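Local coordinates for sensor protein (Vibrio parahaemolyticus, PDB 3I9Y) that forms the sensor domain of a TMAO-responsive histidine kinase, TorS, whose kinase part probably passes phosphate from ATP to a histidine, at residues V186-E197 with Q230-Y240. Numbering follows the deposited sequence.
Sequences VDRIQQIQTAFE and QVVFTILLQQY
Phe233 lies against Gln193 and Phe196 where two antiparallel helices pack in the stacked four-helix bundles of the TorS sensor domain; the axes of segments 186-197 and 232-240 come within 10.1 Å, their directions 178° apart. From CB outward, Phe233 first meets the amide end of Gln193, with NE2 of Gln193 3.6 Å from CB of Phe233. With chi1 at -75°, CG turns to the backbone N side and the ring runs back along Gln193, whose extended chain slides past it in the opposite direction. Gln193 CA sits over one face in a CH-pi contact, offset toward the rim, while CE1 of Phe233 reaches Ile192 CG2 at 4.0 Å. At the tip, CZ of Phe233 stops 3.7 Å from CB of Phe196; the two ring planes are inclined at 54°. Phe196 also touches Gln176 and Ile177 of helix 158-180, tying this end to a third helix.

Knobs-into-holes packing follows: Ile189 fits among Phe233, Leu236, Leu237 and Tyr240, and Leu237 among Val186, Ile189, Gln190 and Gln193. CG2 of Ile189 and CD2 of Leu237 are modelled 3.3 Å apart, tighter than usual van der Waals contact. At the far end Val186 lays its CB over the centre of the Tyr240 ring face in a CH-pi contact, 3.6 Å from the centroid. A water accepts from Val186 N at 2.6 Å and makes a weak hydrogen bond with Tyr240 OH.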
loop_
_atom_site.group_PDB
_atom_site.type_symbol
_atom_site.label_atom_id
_atom_site.label_comp_id
_atom_site.label_asym_id
_atom_site.label_seq_id
_atom_site.Cartn_x
_atom_site.Cartn_y
_atom_site.Cartn_z
ATOM N N VAL A 186 -2.518 12.161 -4.770
ATOM C CA VAL A 186 -3.347 12.403 -3.665
ATOM C C VAL A 186 -4.355 13.509 -3.738
ATOM O O VAL A 186 -5.429 13.409 -3.059
ATOM C CB VAL A 186 -2.518 12.557 -2.395
ATOM C CG1 VAL A 186 -1.913 13.990 -2.300
ATOM C CG2 VAL A 186 -3.324 12.418 -1.151
ATOM N N ASP A 187 -4.085 14.566 -4.521
ATOM C CA ASP A 187 -5.117 15.625 -4.650
ATOM C C ASP A 187 -6.304 15.053 -5.490
ATOM O O ASP A 187 -7.390 15.409 -5.296
ATOM C CB ASP A 187 -4.479 16.856 -5.444
ATOM C CG ASP A 187 -3.203 17.408 -4.672
ATOM O OD1 ASP A 187 -2.105 17.363 -5.208
ATOM O OD2 ASP A 187 -3.277 17.835 -3.506
ATOM N N ARG A 188 -5.997 14.219 -6.468
ATOM C CA ARG A 188 -7.043 13.614 -7.224
ATOM C C ARG A 188 -7.938 12.727 -6.392
ATOM O O ARG A 188 -9.193 12.756 -6.598
ATOM C CB ARG A 188 -6.424 12.791 -8.307
ATOM C CG ARG A 188 -6.470 13.565 -9.572
ATOM C CD ARG A 188 -8.043 13.958 -9.732
ATOM N NE ARG A 188 -8.781 12.921 -10.458
ATOM C CZ ARG A 188 -9.929 13.147 -11.062
ATOM N NH1 ARG A 188 -10.494 14.419 -10.997
ATOM N NH2 ARG A 188 -10.465 12.148 -11.805
ATOM N N ILE A 189 -7.314 11.962 -5.451
ATOM C CA ILE A 189 -8.111 11.080 -4.538
ATOM C C ILE A 189 -9.073 11.973 -3.767
ATOM O O ILE A 189 -10.254 11.723 -3.721
ATOM C CB ILE A 189 -7.259 10.242 -3.568
ATOM C CG1 ILE A 189 -6.503 9.221 -4.391
ATOM C CG2 ILE A 189 -8.214 9.572 -2.420
ATOM C CD1 ILE A 189 -5.252 8.690 -3.542
ATOM N N GLN A 190 -8.612 13.063 -3.209
ATOM C CA GLN A 190 -9.530 13.897 -2.416
ATOM C C GLN A 190 -10.650 14.608 -3.200
ATOM O O GLN A 190 -11.721 14.910 -2.700
ATOM C CB GLN A 190 -8.661 14.968 -1.733
ATOM C CG GLN A 190 -7.571 14.270 -0.941
ATOM C CD GLN A 190 -6.876 15.244 0.078
ATOM O OE1 GLN A 190 -5.870 15.925 -0.194
ATOM N NE2 GLN A 190 -7.476 15.339 1.231
ATOM N N GLN A 191 -10.320 14.993 -4.413
ATOM C CA GLN A 191 -11.323 15.601 -5.258
ATOM C C GLN A 191 -12.472 14.592 -5.638
ATOM O O GLN A 191 -13.677 14.937 -5.684
ATOM C CB GLN A 191 -10.567 15.873 -6.440
ATOM C CG GLN A 191 -10.979 16.999 -7.104
ATOM C CD GLN A 191 -9.778 17.332 -7.972
ATOM O OE1 GLN A 191 -8.803 17.974 -7.455
ATOM N NE2 GLN A 191 -9.757 16.777 -9.274
ATOM N N ILE A 192 -12.080 13.307 -5.863
ATOM C CA ILE A 192 -13.105 12.299 -6.249
ATOM C C ILE A 192 -13.877 12.035 -5.077
ATOM O O ILE A 192 -15.074 11.943 -5.119
ATOM C CB ILE A 192 -12.507 10.992 -6.723
ATOM C CG1 ILE A 192 -11.968 11.314 -8.061
ATOM C CG2 ILE A 192 -13.687 10.033 -7.102
ATOM C CD1 ILE A 192 -11.907 10.034 -8.924
ATOM N N GLN A 193 -13.224 12.052 -3.918
ATOM C CA GLN A 193 -14.037 11.854 -2.711
ATOM C C GLN A 193 -15.135 12.947 -2.541
ATOM O O GLN A 193 -16.257 12.684 -2.047
ATOM C CB GLN A 193 -13.094 11.981 -1.492
ATOM C CG GLN A 193 -13.732 11.928 -0.129
ATOM C CD GLN A 193 -12.591 11.965 1.027
ATOM O OE1 GLN A 193 -11.485 12.572 0.884
ATOM N NE2 GLN A 193 -12.899 11.340 2.162
ATOM N N THR A 194 -14.778 14.234 -2.772
ATOM C CA THR A 194 -15.843 15.228 -2.396
ATOM C C THR A 194 -16.851 15.228 -3.621
ATOM O O THR A 194 -18.056 15.362 -3.464
ATOM C CB THR A 194 -15.303 16.710 -2.114
ATOM O OG1 THR A 194 -15.078 17.341 -3.381
ATOM C CG2 THR A 194 -14.081 16.758 -1.423
ATOM N N ALA A 195 -16.326 14.966 -4.792
ATOM C CA ALA A 195 -17.225 14.814 -5.916
ATOM C C ALA A 195 -18.267 13.605 -5.711
ATOM O O ALA A 195 -19.472 13.707 -6.004
ATOM C CB ALA A 195 -16.431 14.599 -7.141
ATOM N N PHE A 196 -17.876 12.517 -5.082
ATOM C CA PHE A 196 -18.748 11.348 -4.985
ATOM C C PHE A 196 -19.657 11.748 -3.933
ATOM O O PHE A 196 -20.870 11.408 -3.945
ATOM C CB PHE A 196 -17.907 10.112 -4.442
ATOM C CG PHE A 196 -18.737 8.910 -4.054
ATOM C CD1 PHE A 196 -18.883 7.830 -4.967
ATOM C CD2 PHE A 196 -19.313 8.822 -2.830
ATOM C CE1 PHE A 196 -19.620 6.700 -4.619
ATOM C CE2 PHE A 196 -20.058 7.689 -2.449
ATOM C CZ PHE A 196 -20.235 6.625 -3.329
ATOM N N GLU A 197 -19.131 12.482 -2.921
ATOM C CA GLU A 197 -20.085 12.848 -1.839
ATOM C C GLU A 197 -21.225 13.849 -2.343
ATOM O O GLU A 197 -22.370 13.804 -1.875
ATOM C CB GLU A 197 -19.372 13.581 -0.728
ATOM C CG GLU A 197 -20.363 14.045 0.336
ATOM C CD GLU A 197 -19.620 14.648 1.594
ATOM O OE1 GLU A 197 -18.580 15.408 1.483
ATOM O OE2 GLU A 197 -20.060 14.321 2.731
ATOM N N GLN A 230 -18.495 5.355 2.300
ATOM C CA GLN A 230 -17.657 6.418 1.865
ATOM C C GLN A 230 -16.354 6.386 2.692
ATOM O O GLN A 230 -15.399 6.983 2.220
ATOM C CB GLN A 230 -18.290 7.941 2.021
ATOM C CG GLN A 230 -19.391 8.098 1.091
ATOM C CD GLN A 230 -20.140 9.462 1.473
ATOM O OE1 GLN A 230 -20.959 9.552 2.484
ATOM N NE2 GLN A 230 -19.757 10.491 0.743
ATOM N N VAL A 231 -16.293 5.671 3.806
ATOM C CA VAL A 231 -14.998 5.486 4.610
ATOM C C VAL A 231 -13.980 4.868 3.636
ATOM O O VAL A 231 -12.783 4.989 3.893
ATOM C CB VAL A 231 -15.009 4.436 5.811
ATOM C CG1 VAL A 231 -16.262 4.570 6.618
ATOM C CG2 VAL A 231 -15.291 3.098 5.288
ATOM N N VAL A 232 -14.374 4.247 2.493
ATOM C CA VAL A 232 -13.293 3.668 1.558
ATOM C C VAL A 232 -12.323 4.792 1.055
ATOM O O VAL A 232 -11.150 4.577 0.788
ATOM C CB VAL A 232 -13.949 2.965 0.422
ATOM C CG1 VAL A 232 -14.464 4.002 -0.614
ATOM C CG2 VAL A 232 -12.935 2.091 -0.299
ATOM N N PHE A 233 -12.766 6.066 0.914
ATOM C CA PHE A 233 -11.880 7.072 0.443
ATOM C C PHE A 233 -10.828 7.383 1.615
ATOM O O PHE A 233 -9.691 7.769 1.298
ATOM C CB PHE A 233 -12.683 8.405 0.144
ATOM C CG PHE A 233 -13.484 8.298 -1.144
ATOM C CD1 PHE A 233 -12.849 8.408 -2.387
ATOM C CD2 PHE A 233 -14.856 8.018 -1.031
ATOM C CE1 PHE A 233 -13.598 8.243 -3.494
ATOM C CE2 PHE A 233 -15.640 7.836 -2.153
ATOM C CZ PHE A 233 -15.046 7.944 -3.395
ATOM N N THR A 234 -11.149 7.201 2.901
ATOM C CA THR A 234 -10.061 7.543 3.795
ATOM C C THR A 234 -9.156 6.337 3.774
ATOM O O THR A 234 -8.012 6.531 4.039
ATOM C CB THR A 234 -10.460 7.790 5.228
ATOM O OG1 THR A 234 -10.958 6.559 5.692
ATOM C CG2 THR A 234 -11.731 8.686 5.320
ATOM N N ILE A 235 -9.556 5.120 3.336
ATOM C CA ILE A 235 -8.579 3.955 3.296
ATOM C C ILE A 235 -7.678 4.152 2.050
ATOM O O ILE A 235 -6.442 3.887 2.060
ATOM C CB ILE A 235 -9.301 2.612 3.250
ATOM C CG1 ILE A 235 -10.238 2.533 4.529
ATOM C CG2 ILE A 235 -8.205 1.526 3.343
ATOM C CD1 ILE A 235 -11.185 1.249 4.471
ATOM N N LEU A 236 -8.255 4.777 0.991
ATOM C CA LEU A 236 -7.444 5.073 -0.218
ATOM C C LEU A 236 -6.352 6.090 0.150
ATOM O O LEU A 236 -5.174 5.984 -0.411
ATOM C CB LEU A 236 -8.261 5.634 -1.418
ATOM C CG LEU A 236 -9.065 4.446 -2.011
ATOM C CD1 LEU A 236 -10.143 5.181 -3.002
ATOM C CD2 LEU A 236 -8.210 3.560 -2.952
ATOM N N LEU A 237 -6.681 7.046 1.043
ATOM C CA LEU A 237 -5.607 7.987 1.437
ATOM C C LEU A 237 -4.528 7.279 2.300
ATOM O O LEU A 237 -3.328 7.631 2.163
ATOM C CB LEU A 237 -6.127 9.277 2.229
ATOM C CG LEU A 237 -7.256 9.904 1.289
ATOM C CD1 LEU A 237 -8.267 10.819 1.969
ATOM C CD2 LEU A 237 -6.482 10.779 0.179
ATOM N N GLN A 238 -4.950 6.328 3.197
ATOM C CA GLN A 238 -3.948 5.680 3.961
ATOM C C GLN A 238 -3.073 4.838 2.993
ATOM O O GLN A 238 -1.939 4.729 3.257
ATOM C CB GLN A 238 -4.630 4.738 4.986
ATOM C CG GLN A 238 -5.246 5.649 6.092
ATOM C CD GLN A 238 -6.464 4.840 6.792
ATOM O OE1 GLN A 238 -6.864 3.781 6.325
ATOM N NE2 GLN A 238 -7.014 5.374 7.773
ATOM N N GLN A 239 -3.648 4.189 1.967
ATOM C CA GLN A 239 -2.882 3.336 1.100
ATOM C C GLN A 239 -1.938 4.360 0.371
ATOM O O GLN A 239 -0.768 4.022 0.138
ATOM C CB GLN A 239 -3.769 2.700 0.016
ATOM C CG GLN A 239 -3.037 2.108 -1.075
ATOM C CD GLN A 239 -4.015 1.338 -1.985
ATOM O OE1 GLN A 239 -4.715 1.985 -2.896
ATOM N NE2 GLN A 239 -4.051 0.037 -1.850
ATOM N N TYR A 240 -2.406 5.567 0.010
ATOM C CA TYR A 240 -1.405 6.446 -0.696
ATOM C C TYR A 240 -0.169 6.731 0.234
ATOM O O TYR A 240 0.946 6.647 -0.185
ATOM C CB TYR A 240 -2.028 7.809 -1.061
ATOM C CG TYR A 240 -1.052 8.847 -1.486
ATOM C CD1 TYR A 240 -0.666 8.915 -2.837
ATOM C CD2 TYR A 240 -0.551 9.773 -0.597
ATOM C CE1 TYR A 240 0.185 9.987 -3.343
ATOM C CE2 TYR A 240 0.416 10.779 -1.062
ATOM C CZ TYR A 240 0.751 10.880 -2.430
ATOM O OH TYR A 240 1.765 11.721 -2.901
HETATM O O HOH W 1 -0.007 12.979 -4.848
#